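Long-range contacts in Poly(A) RNA polymerase GLD2 (Rattus norvegicus, PDB 6LBK), which probably adds AMP units from ATP to the 3' ends of selected cytoplasmic mRNAs and microRNAs, as a metal-dependent non-canonical poly(A) polymerase: residues P89-F94 with L112-K117; Q303-R308 with I326-P331; A78-E83 with S147-R152. The protein carries 1 engineered substitution. One frame throughout, in Å; residues are numbered along the deposited sequence.

Contact 1 (P89-F94 with L112-K117); sequences PQSRLF and LCLVVK
In the central palm sheet of the nucleotidyltransferase fold, Arg92 and Phe94 on the outermost strand 91-96 pair antiparallel with Val115 and Cys113 on strand 110-116. The latter strand also bears Asp111, which probably binds the catalytic magnesium, together with the nearby Asp109. Each hydrogen-bonded pair is closed by two backbone hydrogen bonds; the straightest, Val115 N to Arg92 O, measures 2.8 Å at 174°, with the donor nearly in line with the C=O. Between these pairs Leu93 faces Leu114 on the side covered by helix 67-85. With CG anti to the backbone N (chi1 -165°), Leu93 swings its CD1 across to the partner strand, 4.0 Å from Leu112 CB and 4.1 Å from Leu114 CD1. Ser91 sits on this side too, its OG turned to the carbonyl of Phe88. On the other face, Phe94 and Val115 meet diagonally: Val115 CG2 approaches Phe94 CD1 obliquely to 3.4 Å, a tight fit, while the carbonyl O of Cys113 lies at the ring edge. Ile184 of helix 182-194 packs on both side chains. At the exposed end the chemistry becomes charged. Arg92 NH2 stands 4.1 Å from Lys117 NZ, a pair of like charges that probably repel mildly. The extended chain of Lys117 passes over the carbonyl of Gln90, placing Lys117 CE 3.3 Å from Gln90 O.

Contact 2 (Q303-R308 with I326-P331); sequences QMISVR and ICVEEP
Ile305 ties the parallel strands 303-306 and 328-329 of the PAP-associated region by both its backbone groups: Ile305 N donates to Cys327 O at 3.0 Å, and Ile305 O accepts from Glu329 N at 2.8 Å. Strand 303-306 is the middle one of a small three-stranded sheet, with strand 311-314 on its other edge. The tight, buried side is apolar. Ile305 and Val328 lie side by side and point the same way, Ile305 CG2 to Val328 CG1 4.0 Å, both against helix 226-239. On the other face, the one with Ser306 and Glu329, the CB atoms of Met304 and Cys327 approach to 3.6 Å. The extended Met304 chain then crosses Glu329 obliquely, carrying its methyl CE to 3.6 Å from Glu329 OE1. Farther along this face, at Glu329 and Arg308, the contact is looser and reaches solvent. A trans first torsion (chi1 -176°) and an extended chain carry the Glu329 carboxylate to Ser306, whose OG donates to Glu329 OE2 at 2.7 Å, nearly in line with the C-O bond; Ser306 OG also accepts a hydrogen bond from Glu309 N. Arg308 stays too far away for a direct salt bridge. Instead Arg308 NE gives a hydrogen bond to a water 2.8 Å away, and that water, 3.0 Å from Glu329 OE2, probably donates to it. Hydroxyl and probably water thus grip one carboxylate oxygen, which would favour the ionised glutamate.

Contact 3 (A78-E83 with S147-R152); sequences AQLQRE and SGYIER
Polar contact centres on Glu83 OE1, which receives the hydroxyl of Tyr149 as a hydrogen-bond donor. The modelled distance from Tyr149 OH to Glu83 OE1, 2.4 Å, is very short, and its exact value is doubtful. The two side chains come from opposite directions; OE1 lies at the ring edge, near the ring plane, and the carboxylate is turned 45° against the ring. Gln79, one helical turn before Glu83, adds a second bond to this oxygen: Gln79 NE2 to Glu83 OE1 is 2.7 Å, with Glu83 OE1 near the Gln79 amide plane but the amide N above the carboxylate plane. Its other end, Gln79 OE1, accepts a weak hydrogen bond from Arg82 NE. Gln79 CG also packs against the hydroxyl, 3.6 Å from Tyr149 OH, the Gln79 amide standing nearly perpendicular to the ring. With an alanine in place of Gln79, Glu83 OE1 would probably keep the tyrosine hydroxyl but lose its amide partner, leaving the carboxylate freer to turn.

These groups join helix 67-85 to the start of strand 150-156, at an edge of the palm sheet of the nucleotidyltransferase fold. Tyr149 reaches the helix because its CG lies between the backbone N and the carbonyl carbon (chi1 65°).

Apolar contact runs beneath the polar group. Leu80 and Ile150 reach toward each other tip to tip, Leu80 CD2 to Ile150 CD1 3.5 Å, and both also pack on Phe165 and on Phe142 of helix 128-144. Leu80 slides past Tyr149 in the opposite direction, its CD2 4.1 Å from Tyr149 CE2.

How the contacts relate
Contacts 1 and 3 belong to the palm and reach the same sheet, and helix 67-85, one partner in contact 3, packs over the strands of contact 1. Contact 1 is a backbone-bonded strand pair; contact 3 joins that helix to the sheet's far edge purely by side chains. They touch directly, Leu93 N meeting Gln81 OE1 in a probable hydrogen bond. Both are partly buried; contact 1 ends in like charges at its exposed end, whereas contact 3 has a polar pair at its centre. Contact 2, in the PAP-associated region, is the most buried and stands apart, its nearest atoms about 12 Å from contact 1. Its strands run parallel, and a water joins its charged groups.

Contact 1 (P89-F94 with L112-K117)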
ATOM      1  N   PRO A  89      21.473   8.595 -18.691  1.00 77.32           N
ATOM      2  CA  PRO A  89      22.266   7.365 -18.578  1.00 77.64           C
ATOM      3  C   PRO A  89      22.639   7.032 -17.159  1.00 79.88           C
ATOM      4  O   PRO A  89      22.930   5.866 -16.867  1.00 82.02           O
ATOM      5  CB  PRO A  89      23.524   7.667 -19.406  1.00 83.64           C
ATOM      6  CG  PRO A  89      23.146   8.765 -20.303  1.00 84.50           C
ATOM      7  CD  PRO A  89      22.041   9.554 -19.640  1.00 80.12           C
ATOM      8  N   GLN A  90      22.591   8.001 -16.249  1.00 81.20           N
ATOM      9  CA  GLN A  90      22.927   7.739 -14.864  1.00 91.99           C
ATOM     10  C   GLN A  90      21.702   7.370 -14.046  1.00 92.05           C
ATOM     11  O   GLN A  90      21.740   7.473 -12.814  1.00106.40           O
ATOM     12  CB  GLN A  90      23.620   8.962 -14.240  1.00 99.96           C
ATOM     13  CG  GLN A  90      25.156   9.131 -14.497  1.00104.62           C
ATOM     14  CD  GLN A  90      25.544   9.969 -15.740  1.00105.20           C
ATOM     15  OE1 GLN A  90      24.690  10.469 -16.478  1.00104.91           O
ATOM     16  NE2 GLN A  90      26.851  10.170 -15.927  1.00102.23           N
ATOM     17  N   SER A  91      20.635   6.892 -14.691  1.00 83.44           N
ATOM     18  CA  SER A  91      19.359   6.684 -14.020  1.00 73.97           C
ATOM     19  C   SER A  91      19.043   5.201 -13.911  1.00 70.45           C
ATOM     20  O   SER A  91      19.447   4.402 -14.766  1.00 69.44           O
ATOM     21  CB  SER A  91      18.215   7.388 -14.759  1.00 65.42           C
ATOM     22  OG  SER A  91      17.950   6.781 -16.001  1.00 61.27           O
ATOM     23  N   ARG A  92      18.331   4.845 -12.847  1.00 71.04           N
ATOM     24  CA  ARG A  92      17.800   3.500 -12.666  1.00 77.22           C
ATOM     25  C   ARG A  92      16.306   3.556 -12.354  1.00 72.98           C
ATOM     26  O   ARG A  92      15.829   4.477 -11.689  1.00 77.95           O
ATOM     27  CB  ARG A  92      18.544   2.765 -11.556  1.00 87.76           C
ATOM     28  CG  ARG A  92      18.442   1.261 -11.627  1.00 93.35           C
ATOM     29  CD  ARG A  92      19.224   0.625 -10.491  1.00108.29           C
ATOM     30  NE  ARG A  92      20.661   0.907 -10.568  1.00120.81           N
ATOM     31  CZ  ARG A  92      21.300   1.827  -9.845  1.00126.60           C
ATOM     32  NH1 ARG A  92      20.634   2.576  -8.970  1.00123.33           N
ATOM     33  NH2 ARG A  92      22.611   1.994  -9.991  1.00136.27           N
ATOM     34  N   LEU A  93      15.584   2.516 -12.768  1.00 57.39           N
ATOM     35  CA  LEU A  93      14.129   2.463 -12.667  1.00 54.31           C
ATOM     36  C   LEU A  93      13.724   1.327 -11.731  1.00 55.67           C
ATOM     37  O   LEU A  93      14.058   0.159 -11.982  1.00 53.63           O
ATOM     38  CB  LEU A  93      13.531   2.246 -14.053  1.00 51.11           C
ATOM     39  CG  LEU A  93      12.046   2.498 -14.217  1.00 49.15           C
ATOM     40  CD1 LEU A  93      11.798   3.853 -13.658  1.00 53.27           C
ATOM     41  CD2 LEU A  93      11.687   2.423 -15.698  1.00 49.70           C
ATOM     42  N   PHE A  94      12.991   1.658 -10.668  1.00 54.94           N
ATOM     43  CA  PHE A  94      12.650   0.698  -9.623  1.00 51.78           C
ATOM     44  C   PHE A  94      11.163   0.396  -9.621  1.00 54.58           C
ATOM     45  O   PHE A  94      10.343   1.323  -9.602  1.00 54.69           O
ATOM     46  CB  PHE A  94      13.042   1.228  -8.249  1.00 47.05           C
ATOM     47  CG  PHE A  94      14.495   1.178  -7.979  1.00 49.88           C
ATOM     48  CD1 PHE A  94      15.349   2.131  -8.501  1.00 51.76           C
ATOM     49  CD2 PHE A  94      15.010   0.197  -7.162  1.00 54.09           C
ATOM     50  CE1 PHE A  94      16.707   2.088  -8.212  1.00 56.84           C
ATOM     51  CE2 PHE A  94      16.369   0.136  -6.884  1.00 60.52           C
ATOM     52  CZ  PHE A  94      17.221   1.083  -7.406  1.00 56.98           C
ATOM     53  N   LEU A 112       6.521   2.920 -10.516  1.00 42.94           N
ATOM     54  CA  LEU A 112       7.909   2.993 -10.907  1.00 45.63           C
ATOM     55  C   LEU A 112       8.509   4.251 -10.304  1.00 53.21           C
ATOM     56  O   LEU A 112       7.877   5.317 -10.267  1.00 44.36           O
ATOM     57  CB  LEU A 112       8.065   3.007 -12.455  1.00 44.59           C
ATOM     58  CG  LEU A 112       7.390   1.843 -13.168  1.00 43.30           C
ATOM     59  CD1 LEU A 112       7.161   2.130 -14.654  1.00 44.33           C
ATOM     60  CD2 LEU A 112       8.234   0.610 -13.008  1.00 43.16           C
ATOM     61  N   CYS A 113       9.750   4.128  -9.877  1.00 53.41           N
ATOM     62  CA  CYS A 113      10.463   5.227  -9.271  1.00 49.22           C
ATOM     63  C   CYS A 113      11.764   5.397 -10.048  1.00 59.21           C
ATOM     64  O   CYS A 113      12.608   4.486 -10.062  1.00 55.87           O
ATOM     65  CB  CYS A 113      10.712   4.931  -7.811  1.00 46.13           C
ATOM     66  SG  CYS A 113      11.682   6.173  -7.123  1.00 59.99           S
ATOM     67  N   LEU A 114      11.909   6.549 -10.687  1.00 55.94           N
ATOM     68  CA  LEU A 114      13.109   6.835 -11.501  1.00 57.11           C
ATOM     69  C   LEU A 114      14.134   7.529 -10.621  1.00 58.83           C
ATOM     70  O   LEU A 114      13.814   8.532 -10.051  1.00 60.85           O
ATOM     71  CB  LEU A 114      12.684   7.697 -12.684  1.00 53.28           C
ATOM     72  CG  LEU A 114      13.787   8.096 -13.649  1.00 64.60           C
ATOM     73  CD1 LEU A 114      14.423   6.878 -14.274  1.00 65.85           C
ATOM     74  CD2 LEU A 114      13.241   9.004 -14.722  1.00 64.27           C
ATOM     75  N   VAL A 115      15.312   6.936 -10.506  1.00 58.96           N
ATOM     76  CA  VAL A 115      16.399   7.520  -9.685  1.00 64.76           C
ATOM     77  C   VAL A 115      17.426   8.135 -10.623  1.00 71.28           C
ATOM     78  O   VAL A 115      18.054   7.403 -11.379  1.00 77.51           O
ATOM     79  CB  VAL A 115      17.064   6.441  -8.836  1.00 63.02           C
ATOM     80  CG1 VAL A 115      17.848   7.067  -7.714  1.00 63.11           C
ATOM     81  CG2 VAL A 115      16.019   5.507  -8.283  1.00 69.54           C
ATOM     82  N   VAL A 116      17.604   9.439 -10.492  1.00 74.35           N
ATOM     83  CA  VAL A 116      18.526  10.227 -11.339  1.00 69.16           C
ATOM     84  C   VAL A 116      19.532  10.842 -10.397  1.00 74.35           C
ATOM     85  O   VAL A 116      19.100  11.483  -9.469  1.00 73.40           O
ATOM     86  CB  VAL A 116      17.722  11.325 -12.029  1.00 67.39           C
ATOM     87  CG1 VAL A 116      18.623  12.325 -12.691  1.00 71.99           C
ATOM     88  CG2 VAL A 116      16.755  10.738 -13.026  1.00 63.40           C
ATOM     89  N   LYS A 117      20.815  10.661 -10.676  1.00 88.10           N
ATOM     90  CA  LYS A 117      21.888  11.203  -9.802  1.00110.79           C
ATOM     91  C   LYS A 117      22.081  12.698 -10.067  1.00108.23           C
ATOM     92  O   LYS A 117      21.979  13.454  -9.090  1.00107.81           O
ATOM     93  CB  LYS A 117      23.145  10.347  -9.977  1.00126.33           C
ATOM     94  CG  LYS A 117      22.839   8.854 -10.023  1.00124.93           C
ATOM     95  CD  LYS A 117      24.028   7.929  -9.950  1.00124.50           C
ATOM     96  CE  LYS A 117      23.670   6.509 -10.324  1.00111.26           C
ATOM     97  NZ  LYS A 117      24.700   5.558  -9.857  1.00111.91           N
TER

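Contact 2 (Q303-R308 with I326-P331)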
ATOM      1  N   GLN A 303      -5.148  10.908  18.081  1.00108.61           N
ATOM      2  CA  GLN A 303      -3.993  10.039  17.905  1.00106.11           C
ATOM      3  C   GLN A 303      -3.614   9.826  16.445  1.00 87.43           C
ATOM      4  O   GLN A 303      -4.404  10.016  15.517  1.00 80.80           O
ATOM      5  CB  GLN A 303      -4.178   8.679  18.587  1.00113.15           C
ATOM      6  CG  GLN A 303      -3.986   8.766  20.089  1.00125.26           C
ATOM      7  CD  GLN A 303      -3.715   7.424  20.707  1.00128.95           C
ATOM      8  OE1 GLN A 303      -4.270   6.413  20.280  1.00122.42           O
ATOM      9  NE2 GLN A 303      -2.866   7.403  21.735  1.00136.85           N
ATOM     10  N   MET A 304      -2.362   9.418  16.284  1.00 89.84           N
ATOM     11  CA  MET A 304      -1.762   9.099  15.001  1.00 87.26           C
ATOM     12  C   MET A 304      -1.182   7.697  15.089  1.00 83.78           C
ATOM     13  O   MET A 304      -0.706   7.251  16.141  1.00 96.61           O
ATOM     14  CB  MET A 304      -0.665  10.090  14.589  1.00 84.86           C
ATOM     15  CG  MET A 304       0.685   9.839  15.232  1.00 99.22           C
ATOM     16  SD  MET A 304       2.010  10.741  14.393  1.00112.02           S
ATOM     17  CE  MET A 304       3.421  10.087  15.282  1.00112.57           C
ATOM     18  N   ILE A 305      -1.263   7.009  13.970  1.00 73.11           N
ATOM     19  CA  ILE A 305      -0.869   5.611  13.846  1.00 72.48           C
ATOM     20  C   ILE A 305       0.592   5.521  13.419  1.00 81.48           C
ATOM     21  O   ILE A 305       0.966   6.007  12.340  1.00 81.62           O
ATOM     22  CB  ILE A 305      -1.780   4.904  12.837  1.00 69.90           C
ATOM     23  CG1 ILE A 305      -3.125   4.571  13.510  1.00 70.18           C
ATOM     24  CG2 ILE A 305      -1.072   3.700  12.182  1.00 65.12           C
ATOM     25  CD1 ILE A 305      -4.285   4.586  12.539  1.00 73.85           C
ATOM     26  N   SER A 306       1.427   4.898  14.255  1.00 80.59           N
ATOM     27  CA  SER A 306       2.858   4.796  13.992  1.00 73.81           C
ATOM     28  C   SER A 306       3.219   3.313  13.888  1.00 85.88           C
ATOM     29  O   SER A 306       3.371   2.632  14.913  1.00 93.33           O
ATOM     30  CB  SER A 306       3.660   5.485  15.068  1.00 78.15           C
ATOM     31  OG  SER A 306       5.027   5.169  14.914  1.00 79.16           O
ATOM     32  N   VAL A 307       3.295   2.808  12.645  1.00 78.14           N
ATOM     33  CA  VAL A 307       3.840   1.471  12.421  1.00 70.90           C
ATOM     34  C   VAL A 307       5.317   1.424  12.818  1.00 84.54           C
ATOM     35  O   VAL A 307       5.819   0.373  13.238  1.00 89.50           O
ATOM     36  CB  VAL A 307       3.622   1.029  10.960  1.00 74.71           C
ATOM     37  CG1 VAL A 307       4.475  -0.196  10.629  1.00 78.23           C
ATOM     38  CG2 VAL A 307       2.125   0.720  10.679  1.00 69.61           C
ATOM     39  N   ARG A 308       6.046   2.539  12.676  1.00 79.79           N
ATOM     40  CA  ARG A 308       7.442   2.538  13.101  1.00 80.75           C
ATOM     41  C   ARG A 308       7.550   2.249  14.591  1.00 92.68           C
ATOM     42  O   ARG A 308       8.469   1.549  15.033  1.00100.34           O
ATOM     43  CB  ARG A 308       8.121   3.873  12.768  1.00 77.56           C
ATOM     44  CG  ARG A 308       9.592   3.959  13.216  1.00 81.46           C
ATOM     45  CD  ARG A 308      10.232   5.325  12.942  1.00 84.93           C
ATOM     46  NE  ARG A 308      10.555   6.006  14.195  1.00113.91           N
ATOM     47  CZ  ARG A 308      11.637   5.756  14.939  1.00116.94           C
ATOM     48  NH1 ARG A 308      11.843   6.423  16.068  1.00116.30           N
ATOM     49  NH2 ARG A 308      12.516   4.836  14.557  1.00119.23           N
ATOM     50  N   ILE A 326      -7.422  12.480   9.764  1.00 90.61           N
ATOM     51  CA  ILE A 326      -6.785  11.183   9.921  1.00 82.80           C
ATOM     52  C   ILE A 326      -5.279  11.414   9.880  1.00 86.88           C
ATOM     53  O   ILE A 326      -4.789  12.184   9.042  1.00 83.49           O
ATOM     54  CB  ILE A 326      -7.245  10.196   8.828  1.00 78.46           C
ATOM     55  CG1 ILE A 326      -8.770  10.097   8.806  1.00 77.85           C
ATOM     56  CG2 ILE A 326      -6.672   8.784   9.046  1.00 78.30           C
ATOM     57  CD1 ILE A 326      -9.294   9.052   7.873  1.00 72.53           C
ATOM     58  N   CYS A 327      -4.564  10.819  10.838  1.00 88.30           N
ATOM     59  CA  CYS A 327      -3.116  10.986  10.996  1.00 86.04           C
ATOM     60  C   CYS A 327      -2.427   9.621  11.017  1.00 90.26           C
ATOM     61  O   CYS A 327      -2.462   8.928  12.034  1.00 96.23           O
ATOM     62  CB  CYS A 327      -2.789  11.755  12.264  1.00 89.44           C
ATOM     63  SG  CYS A 327      -3.385  13.433  12.284  1.00106.12           S
ATOM     64  N   VAL A 328      -1.784   9.242   9.917  1.00 77.51           N
ATOM     65  CA  VAL A 328      -0.973   8.028   9.832  1.00 70.48           C
ATOM     66  C   VAL A 328       0.487   8.431   9.555  1.00 72.78           C
ATOM     67  O   VAL A 328       0.762   9.129   8.575  1.00 78.37           O
ATOM     68  CB  VAL A 328      -1.503   7.084   8.748  1.00 64.98           C
ATOM     69  CG1 VAL A 328      -0.774   5.763   8.786  1.00 71.78           C
ATOM     70  CG2 VAL A 328      -2.996   6.916   8.882  1.00 64.37           C
ATOM     71  N   GLU A 329       1.406   8.061  10.449  1.00 73.67           N
ATOM     72  CA  GLU A 329       2.804   8.468  10.330  1.00 76.08           C
ATOM     73  C   GLU A 329       3.521   7.608   9.288  1.00 88.75           C
ATOM     74  O   GLU A 329       3.553   6.380   9.405  1.00 90.51           O
ATOM     75  CB  GLU A 329       3.521   8.362  11.676  1.00 79.95           C
ATOM     76  CG  GLU A 329       4.974   8.853  11.662  1.00 83.48           C
ATOM     77  CD  GLU A 329       5.773   8.481  12.929  1.00 90.83           C
ATOM     78  OE1 GLU A 329       6.460   9.368  13.503  1.00 96.90           O
ATOM     79  OE2 GLU A 329       5.733   7.304  13.347  1.00 94.20           O
ATOM     80  N   GLU A 330       4.074   8.236   8.253  1.00 84.08           N
ATOM     81  CA  GLU A 330       4.966   7.496   7.372  1.00 76.65           C
ATOM     82  C   GLU A 330       6.113   6.956   8.230  1.00 77.31           C
ATOM     83  O   GLU A 330       6.592   7.662   9.120  1.00 79.21           O
ATOM     84  CB  GLU A 330       5.469   8.403   6.239  1.00 78.19           C
ATOM     85  CG  GLU A 330       5.647   7.763   4.855  1.00 79.55           C
ATOM     86  CD  GLU A 330       6.866   6.826   4.710  1.00 83.64           C
ATOM     87  OE1 GLU A 330       7.894   7.060   5.382  1.00 81.49           O
ATOM     88  OE2 GLU A 330       6.790   5.851   3.911  1.00 81.34           O
ATOM     89  N   PRO A 331       6.508   5.686   8.068  1.00 69.68           N
ATOM     90  CA  PRO A 331       7.538   5.122   8.965  1.00 72.34           C
ATOM     91  C   PRO A 331       8.962   5.614   8.702  1.00 88.80           C
ATOM     92  O   PRO A 331       9.775   5.594   9.638  1.00104.52           O
ATOM     93  CB  PRO A 331       7.415   3.606   8.757  1.00 68.48           C
ATOM     94  CG  PRO A 331       6.700   3.436   7.494  1.00 64.21           C
ATOM     95  CD  PRO A 331       5.872   4.661   7.234  1.00 64.57           C
TER
HETATM   96  O   HOH W   1       8.208   7.290  15.078  1.00 63.34           O

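Contact 3 (A78-E83 with S147-R152)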
ATOM      1  N   ALA A  78      12.257  -3.127 -16.952  1.00 50.62           N
ATOM      2  CA  ALA A  78      13.571  -3.220 -17.580  1.00 49.90           C
ATOM      3  C   ALA A  78      13.604  -2.545 -18.955  1.00 59.21           C
ATOM      4  O   ALA A  78      14.563  -1.820 -19.269  1.00 65.11           O
ATOM      5  CB  ALA A  78      13.975  -4.681 -17.686  1.00 47.39           C
ATOM      6  N   GLN A  79      12.559  -2.739 -19.785  1.00 54.40           N
ATOM      7  CA  GLN A  79      12.562  -2.089 -21.104  1.00 53.54           C
ATOM      8  C   GLN A  79      12.518  -0.579 -20.967  1.00 53.73           C
ATOM      9  O   GLN A  79      13.195   0.142 -21.698  1.00 63.32           O
ATOM     10  CB  GLN A  79      11.390  -2.564 -21.974  1.00 49.29           C
ATOM     11  CG  GLN A  79      11.202  -1.775 -23.269  1.00 48.63           C
ATOM     12  CD  GLN A  79      12.358  -1.975 -24.282  1.00 57.70           C
ATOM     13  OE1 GLN A  79      13.009  -3.018 -24.308  1.00 61.03           O
ATOM     14  NE2 GLN A  79      12.584  -0.984 -25.126  1.00 51.39           N
ATOM     15  N   LEU A  80      11.731  -0.077 -20.035  1.00 66.80           N
ATOM     16  CA  LEU A  80      11.660   1.361 -19.878  1.00 60.10           C
ATOM     17  C   LEU A  80      12.949   1.920 -19.289  1.00 55.31           C
ATOM     18  O   LEU A  80      13.348   3.027 -19.638  1.00 60.68           O
ATOM     19  CB  LEU A  80      10.443   1.731 -19.038  1.00 53.57           C
ATOM     20  CG  LEU A  80       9.147   1.569 -19.831  1.00 62.96           C
ATOM     21  CD1 LEU A  80       7.982   2.152 -19.049  1.00 54.23           C
ATOM     22  CD2 LEU A  80       9.239   2.225 -21.218  1.00 55.49           C
ATOM     23  N   GLN A  81      13.596   1.206 -18.367  1.00 47.13           N
ATOM     24  CA  GLN A  81      14.868   1.703 -17.864  1.00 55.70           C
ATOM     25  C   GLN A  81      15.867   1.856 -19.002  1.00 59.71           C
ATOM     26  O   GLN A  81      16.489   2.907 -19.175  1.00 56.33           O
ATOM     27  CB  GLN A  81      15.443   0.761 -16.829  1.00 51.70           C
ATOM     28  CG  GLN A  81      16.750   1.280 -16.345  1.00 49.23           C
ATOM     29  CD  GLN A  81      17.302   0.398 -15.301  1.00 59.86           C
ATOM     30  OE1 GLN A  81      16.746   0.301 -14.195  1.00 64.90           O
ATOM     31  NE2 GLN A  81      18.401  -0.276 -15.623  1.00 59.71           N
ATOM     32  N   ARG A  82      16.025   0.797 -19.786  1.00 60.17           N
ATOM     33  CA  ARG A  82      16.834   0.864 -20.987  1.00 64.70           C
ATOM     34  C   ARG A  82      16.437   2.070 -21.826  1.00 71.61           C
ATOM     35  O   ARG A  82      17.290   2.832 -22.302  1.00 85.00           O
ATOM     36  CB  ARG A  82      16.631  -0.442 -21.742  1.00 65.08           C
ATOM     37  CG  ARG A  82      17.543  -0.738 -22.838  1.00 54.43           C
ATOM     38  CD  ARG A  82      17.249  -2.144 -23.190  1.00 53.90           C
ATOM     39  NE  ARG A  82      16.297  -2.299 -24.285  1.00 64.43           N
ATOM     40  CZ  ARG A  82      16.662  -2.453 -25.557  1.00 68.74           C
ATOM     41  NH1 ARG A  82      15.734  -2.618 -26.490  1.00 75.46           N
ATOM     42  NH2 ARG A  82      17.952  -2.437 -25.891  1.00 57.48           N
ATOM     43  N   GLU A  83      15.135   2.262 -22.009  1.00 60.09           N
ATOM     44  CA  GLU A  83      14.660   3.332 -22.874  1.00 52.88           C
ATOM     45  C   GLU A  83      14.978   4.713 -22.275  1.00 66.99           C
ATOM     46  O   GLU A  83      15.435   5.617 -22.987  1.00 78.95           O
ATOM     47  CB  GLU A  83      13.159   3.124 -23.119  1.00 48.16           C
ATOM     48  CG  GLU A  83      12.619   3.712 -24.415  1.00 68.89           C
ATOM     49  CD  GLU A  83      12.443   2.733 -25.613  1.00 70.45           C
ATOM     50  OE1 GLU A  83      11.896   1.618 -25.479  1.00 73.31           O
ATOM     51  OE2 GLU A  83      12.824   3.119 -26.722  1.00 71.97           O
ATOM     52  N   SER A 147       5.604   5.925 -28.427  1.00 81.07           N
ATOM     53  CA  SER A 147       4.180   5.785 -28.711  1.00 85.78           C
ATOM     54  C   SER A 147       3.786   4.430 -29.295  1.00 99.34           C
ATOM     55  O   SER A 147       2.587   4.121 -29.320  1.00107.28           O
ATOM     56  CB  SER A 147       3.751   6.895 -29.664  1.00 86.14           C
ATOM     57  OG  SER A 147       4.322   6.713 -30.946  1.00 88.11           O
ATOM     58  N   GLY A 148       4.742   3.613 -29.752  1.00 99.36           N
ATOM     59  CA  GLY A 148       4.389   2.325 -30.335  1.00 98.66           C
ATOM     60  C   GLY A 148       3.844   1.313 -29.340  1.00 91.64           C
ATOM     61  O   GLY A 148       3.052   0.438 -29.710  1.00 90.66           O
ATOM     62  N   TYR A 149       4.245   1.413 -28.073  1.00 78.61           N
ATOM     63  CA  TYR A 149       3.798   0.434 -27.092  1.00 82.68           C
ATOM     64  C   TYR A 149       3.466   1.071 -25.749  1.00 81.17           C
ATOM     65  O   TYR A 149       3.315   0.352 -24.753  1.00 82.96           O
ATOM     66  CB  TYR A 149       4.863  -0.645 -26.907  1.00 83.93           C
ATOM     67  CG  TYR A 149       6.154  -0.134 -26.322  1.00 73.48           C
ATOM     68  CD1 TYR A 149       7.113   0.468 -27.117  1.00 69.42           C
ATOM     69  CD2 TYR A 149       6.412  -0.269 -24.963  1.00 67.39           C
ATOM     70  CE1 TYR A 149       8.294   0.927 -26.577  1.00 66.52           C
ATOM     71  CE2 TYR A 149       7.589   0.183 -24.416  1.00 69.48           C
ATOM     72  CZ  TYR A 149       8.532   0.771 -25.228  1.00 70.79           C
ATOM     73  OH  TYR A 149       9.704   1.213 -24.671  1.00 74.35           O
ATOM     74  N   ILE A 150       3.356   2.392 -25.688  1.00 76.38           N
ATOM     75  CA  ILE A 150       3.067   3.113 -24.463  1.00 66.91           C
ATOM     76  C   ILE A 150       1.877   4.023 -24.754  1.00 82.05           C
ATOM     77  O   ILE A 150       2.020   5.029 -25.463  1.00 86.64           O
ATOM     78  CB  ILE A 150       4.287   3.908 -23.988  1.00 62.27           C
ATOM     79  CG1 ILE A 150       5.335   2.947 -23.458  1.00 61.45           C
ATOM     80  CG2 ILE A 150       3.936   4.884 -22.899  1.00 60.47           C
ATOM     81  CD1 ILE A 150       6.445   3.655 -22.771  1.00 67.37           C
ATOM     82  N   GLU A 151       0.701   3.662 -24.225  1.00 83.96           N
ATOM     83  CA  GLU A 151      -0.553   4.337 -24.534  1.00 79.30           C
ATOM     84  C   GLU A 151      -0.836   5.464 -23.563  1.00 85.34           C
ATOM     85  O   GLU A 151      -0.598   5.334 -22.355  1.00 89.82           O
ATOM     86  CB  GLU A 151      -1.743   3.377 -24.515  1.00 94.13           C
ATOM     87  CG  GLU A 151      -2.038   2.707 -25.832  1.00113.16           C
ATOM     88  CD  GLU A 151      -3.364   1.956 -25.824  1.00127.91           C
ATOM     89  OE1 GLU A 151      -4.080   2.006 -24.793  1.00133.36           O
ATOM     90  OE2 GLU A 151      -3.694   1.321 -26.852  1.00131.04           O
ATOM     91  N   ARG A 152      -1.364   6.565 -24.097  1.00 93.73           N
ATOM     92  CA  ARG A 152      -1.960   7.666 -23.345  1.00 96.64           C
ATOM     93  C   ARG A 152      -1.125   8.113 -22.126  1.00 95.62           C
ATOM     94  O   ARG A 152      -1.631   8.088 -21.000  1.00 97.56           O
ATOM     95  CB  ARG A 152      -3.369   7.276 -22.912  1.00100.54           C
ATOM     96  CG  ARG A 152      -4.353   7.082 -24.046  1.00116.95           C
ATOM     97  CD  ARG A 152      -5.737   6.753 -23.489  1.00129.31           C
ATOM     98  NE  ARG A 152      -6.776   6.777 -24.514  1.00139.30           N
ATOM     99  CZ  ARG A 152      -8.074   6.596 -24.273  1.00145.00           C
ATOM    100  NH1 ARG A 152      -8.503   6.368 -23.038  1.00141.80           N
ATOM    101  NH2 ARG A 152      -8.945   6.641 -25.268  1.00151.07           N
TER